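Local coordinates for glycosyl hydrolase family 61, 2 protein (PDB 5NNS), which cleaves cellulose with a copper centre, oxidising C1 of the glucose unit at the broken beta-1,4-glycosidic bond, at residues Y88-G93 and L104-I109. Sequence-based numbering, arbitrary orientation.
Sequences YMANCG and LEWFKI
Ala90 CB sits over one face of the Trp106 indole, 3.3 Å from Trp106 CE3, in a CH-pi contact. Leu104 CB lies above the same face, nearer the rim. The Phe107 ring lies against the backbone of Met89, with the carbonyl over one face. Its chi1 of 59° sets CG between the backbone N and the carbonyl carbon, which folds the ring back across Met89. Met89 CB reaches Phe107 CZ at 3.6 Å, off-centre, and SD makes an oblique Met-aromatic contact. Trp223 meets Phe107 with its ring nearly perpendicular. Lys108 CB lies over one face of the Tyr88 ring, toward its rim. The bend at chi3 (-75°) brings Lys108 CE to 3.3 Å from Tyr88 OH. NZ continues on to hydrogen bonds with Gln111 OE1 and the carbonyls of Pro218 and Pro220, beside a bound acrylic acid.

Two nearly straight backbone bonds join Met89 and Phe107: Met89 N to Phe107 O (2.7 Å) and Phe107 N to Met89 O (2.8 Å). Beyond Ala90 the antiparallel strands splay, and two waters bridge Asn91 to Glu105. One lies at the edge of the Phe107 ring. This is an interior strand pair of the AA9 beta-sandwich. Direct backbone bonds thus give way to water-mediated ones, while apolar packing carries on to Leu104.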
ATOM      1  N   TYR A  88      -0.873  -0.170   4.436  1.00 13.44           N
ATOM      2  CA  TYR A  88      -1.779   0.697   5.181  1.00 14.04           C
ATOM      3  C   TYR A  88      -3.170   0.078   5.214  1.00 14.69           C
ATOM      4  O   TYR A  88      -3.525  -0.752   4.361  1.00 14.77           O
ATOM      5  CB  TYR A  88      -1.907   2.069   4.502  1.00 13.99           C
ATOM      6  CG  TYR A  88      -0.746   3.029   4.650  1.00 14.08           C
ATOM      7  CD1 TYR A  88       0.397   2.907   3.857  1.00 14.13           C
ATOM      8  CD2 TYR A  88      -0.807   4.104   5.547  1.00 14.22           C
ATOM      9  CE1 TYR A  88       1.451   3.806   3.969  1.00 14.10           C
ATOM     10  CE2 TYR A  88       0.245   5.009   5.664  1.00 14.16           C
ATOM     11  CZ  TYR A  88       1.369   4.855   4.872  1.00 14.17           C
ATOM     12  OH  TYR A  88       2.413   5.746   4.984  1.00 14.28           O
ATOM     13  N   MET A  89      -3.961   0.509   6.193  1.00 15.08           N
ATOM     14  CA  MET A  89      -5.403   0.308   6.167  1.00 15.47           C
ATOM     15  C   MET A  89      -6.136   1.588   6.563  1.00 15.77           C
ATOM     16  O   MET A  89      -5.556   2.496   7.161  1.00 15.24           O
ATOM     17  CB  MET A  89      -5.811  -0.816   7.109  1.00 15.73           C
ATOM     18  CG  MET A  89      -5.305  -2.195   6.729  1.00 15.79           C
ATOM     19  SD  MET A  89      -5.760  -3.342   8.040  1.00 15.81           S
ATOM     20  CE  MET A  89      -7.492  -3.604   7.666  1.00 15.72           C
ATOM     21  N   ALA A  90      -7.418   1.637   6.219  1.00 16.38           N
ATOM     22  CA  ALA A  90      -8.288   2.750   6.573  1.00 17.24           C
ATOM     23  C   ALA A  90      -9.711   2.260   6.710  1.00 18.07           C
ATOM     24  O   ALA A  90     -10.188   1.522   5.857  1.00 17.86           O
ATOM     25  CB  ALA A  90      -8.225   3.829   5.503  1.00 17.36           C
ATOM     26  N   ASN A  91     -10.385   2.692   7.775  1.00 19.69           N
ATOM     27  CA  ASN A  91     -11.817   2.455   7.949  1.00 20.54           C
ATOM     28  C   ASN A  91     -12.566   3.282   6.907  1.00 21.81           C
ATOM     29  O   ASN A  91     -12.305   4.470   6.755  1.00 21.95           O
ATOM     30  CB  ASN A  91     -12.259   2.855   9.363  1.00 20.23           C
ATOM     31  CG  ASN A  91     -13.569   2.205   9.781  1.00 20.07           C
ATOM     32  OD1 ASN A  91     -14.570   2.257   9.059  1.00 19.26           O
ATOM     33  ND2 ASN A  91     -13.567   1.593  10.962  1.00 19.90           N
ATOM     34  N   CYS A  92     -13.485   2.644   6.188  1.00 24.00           N
ATOM     35  CA  CYS A  92     -14.296   3.330   5.178  1.00 25.61           C
ATOM     36  C   CYS A  92     -15.424   4.183   5.783  1.00 26.45           C
ATOM     37  O   CYS A  92     -15.984   5.038   5.091  1.00 26.57           O
ATOM     38  CB  CYS A  92     -14.875   2.317   4.184  1.00 26.24           C
ATOM     39  SG  CYS A  92     -13.615   1.477   3.194  1.00 27.51           S
ATOM     40  N   GLY A  93     -15.761   3.948   7.052  1.00 27.07           N
ATOM     41  CA  GLY A  93     -16.800   4.721   7.740  1.00 28.73           C
ATOM     42  C   GLY A  93     -18.147   4.618   7.052  1.00 29.23           C
ATOM     43  O   GLY A  93     -18.801   5.633   6.811  1.00 30.54           O
ATOM     44  N   LEU A 104     -10.184   9.410   3.740  1.00 17.98           N
ATOM     45  CA  LEU A 104     -10.117   8.451   4.839  1.00 17.55           C
ATOM     46  C   LEU A 104      -8.925   8.702   5.752  1.00 17.38           C
ATOM     47  O   LEU A 104      -7.980   9.420   5.395  1.00 16.57           O
ATOM     48  CB  LEU A 104     -10.074   7.014   4.308  1.00 17.57           C
ATOM     49  CG  LEU A 104     -11.195   6.643   3.323  1.00 17.77           C
ATOM     50  CD1 LEU A 104     -11.059   5.186   2.908  1.00 17.71           C
ATOM     51  CD2 LEU A 104     -12.578   6.921   3.904  1.00 17.78           C
ATOM     52  N   GLU A 105      -8.999   8.105   6.941  1.00 17.33           N
ATOM     53  CA  GLU A 105      -7.914   8.135   7.914  1.00 17.34           C
ATOM     54  C   GLU A 105      -7.109   6.848   7.804  1.00 16.53           C
ATOM     55  O   GLU A 105      -7.599   5.769   8.149  1.00 16.44           O
ATOM     56  CB  GLU A 105      -8.466   8.297   9.325  1.00 18.13           C
ATOM     57  CG  GLU A 105      -8.930   9.705   9.632  1.00 18.86           C
ATOM     58  CD  GLU A 105      -9.561   9.802  11.004  1.00 19.86           C
ATOM     59  OE1 GLU A 105     -10.735   9.390  11.151  1.00 21.15           O
ATOM     60  OE2 GLU A 105      -8.883  10.293  11.934  1.00 20.41           O
ATOM     61  N   TRP A 106      -5.873   6.976   7.330  1.00 15.69           N
ATOM     62  CA  TRP A 106      -5.014   5.829   7.032  1.00 15.05           C
ATOM     63  C   TRP A 106      -4.055   5.555   8.166  1.00 14.99           C
ATOM     64  O   TRP A 106      -3.408   6.478   8.664  1.00 14.87           O
ATOM     65  CB  TRP A 106      -4.213   6.089   5.757  1.00 14.65           C
ATOM     66  CG  TRP A 106      -5.090   6.288   4.597  1.00 14.44           C
ATOM     67  CD1 TRP A 106      -5.601   7.471   4.151  1.00 14.41           C
ATOM     68  CD2 TRP A 106      -5.608   5.273   3.735  1.00 14.26           C
ATOM     69  NE1 TRP A 106      -6.390   7.259   3.044  1.00 14.37           N
ATOM     70  CE2 TRP A 106      -6.419   5.916   2.774  1.00 14.27           C
ATOM     71  CE3 TRP A 106      -5.459   3.880   3.675  1.00 14.29           C
ATOM     72  CZ2 TRP A 106      -7.078   5.215   1.761  1.00 14.30           C
ATOM     73  CZ3 TRP A 106      -6.115   3.180   2.661  1.00 14.23           C
ATOM     74  CH2 TRP A 106      -6.917   3.851   1.721  1.00 14.37           C
ATOM     75  N   PHE A 107      -3.955   4.280   8.549  1.00 14.75           N
ATOM     76  CA  PHE A 107      -2.951   3.818   9.506  1.00 14.51           C
ATOM     77  C   PHE A 107      -2.106   2.706   8.883  1.00 14.28           C
ATOM     78  O   PHE A 107      -2.586   1.926   8.058  1.00 14.29           O
ATOM     79  CB  PHE A 107      -3.586   3.365  10.832  1.00 14.71           C
ATOM     80  CG  PHE A 107      -4.581   2.241  10.699  1.00 14.78           C
ATOM     81  CD1 PHE A 107      -5.911   2.503  10.365  1.00 14.87           C
ATOM     82  CD2 PHE A 107      -4.200   0.923  10.929  1.00 14.79           C
ATOM     83  CE1 PHE A 107      -6.830   1.469  10.241  1.00 14.82           C
ATOM     84  CE2 PHE A 107      -5.119  -0.116  10.808  1.00 14.84           C
ATOM     85  CZ  PHE A 107      -6.435   0.159  10.465  1.00 14.72           C
ATOM     86  N   LYS A 108      -0.853   2.644   9.312  1.00 14.12           N
ATOM     87  CA  LYS A 108       0.151   1.738   8.767  1.00 13.94           C
ATOM     88  C   LYS A 108       0.254   0.476   9.640  1.00 13.62           C
ATOM     89  O   LYS A 108       0.470   0.574  10.847  1.00 13.43           O
ATOM     90  CB  LYS A 108       1.483   2.472   8.741  1.00 14.22           C
ATOM     91  CG  LYS A 108       2.559   1.828   7.896  1.00 14.25           C
ATOM     92  CD  LYS A 108       3.873   2.583   8.020  1.00 14.22           C
ATOM     93  CE  LYS A 108       3.877   3.903   7.253  1.00 14.25           C
ATOM     94  NZ  LYS A 108       5.137   4.670   7.465  1.00 14.17           N
ATOM     95  N   ILE A 109       0.070  -0.697   9.031  1.00 13.01           N
ATOM     96  CA  ILE A 109       0.155  -1.976   9.769  1.00 12.83           C
ATOM     97  C   ILE A 109       1.474  -2.720   9.575  1.00 12.54           C
ATOM     98  O   ILE A 109       1.813  -3.589  10.378  1.00 12.48           O
ATOM     99  CB  ILE A 109      -1.028  -2.931   9.464  1.00 12.79           C
ATOM    100  CG1 ILE A 109      -1.097  -3.313   7.978  1.00 12.75           C
ATOM    101  CG2 ILE A 109      -2.335  -2.310   9.942  1.00 12.86           C
ATOM    102  CD1 ILE A 109      -1.985  -4.514   7.718  1.00 12.76           C
TER
HETATM  103  O   HOH W   1     -11.360   6.755   7.876  1.00 17.12           O
HETATM  104  O   HOH W   2      -9.177   4.486   9.761  1.00 21.97           O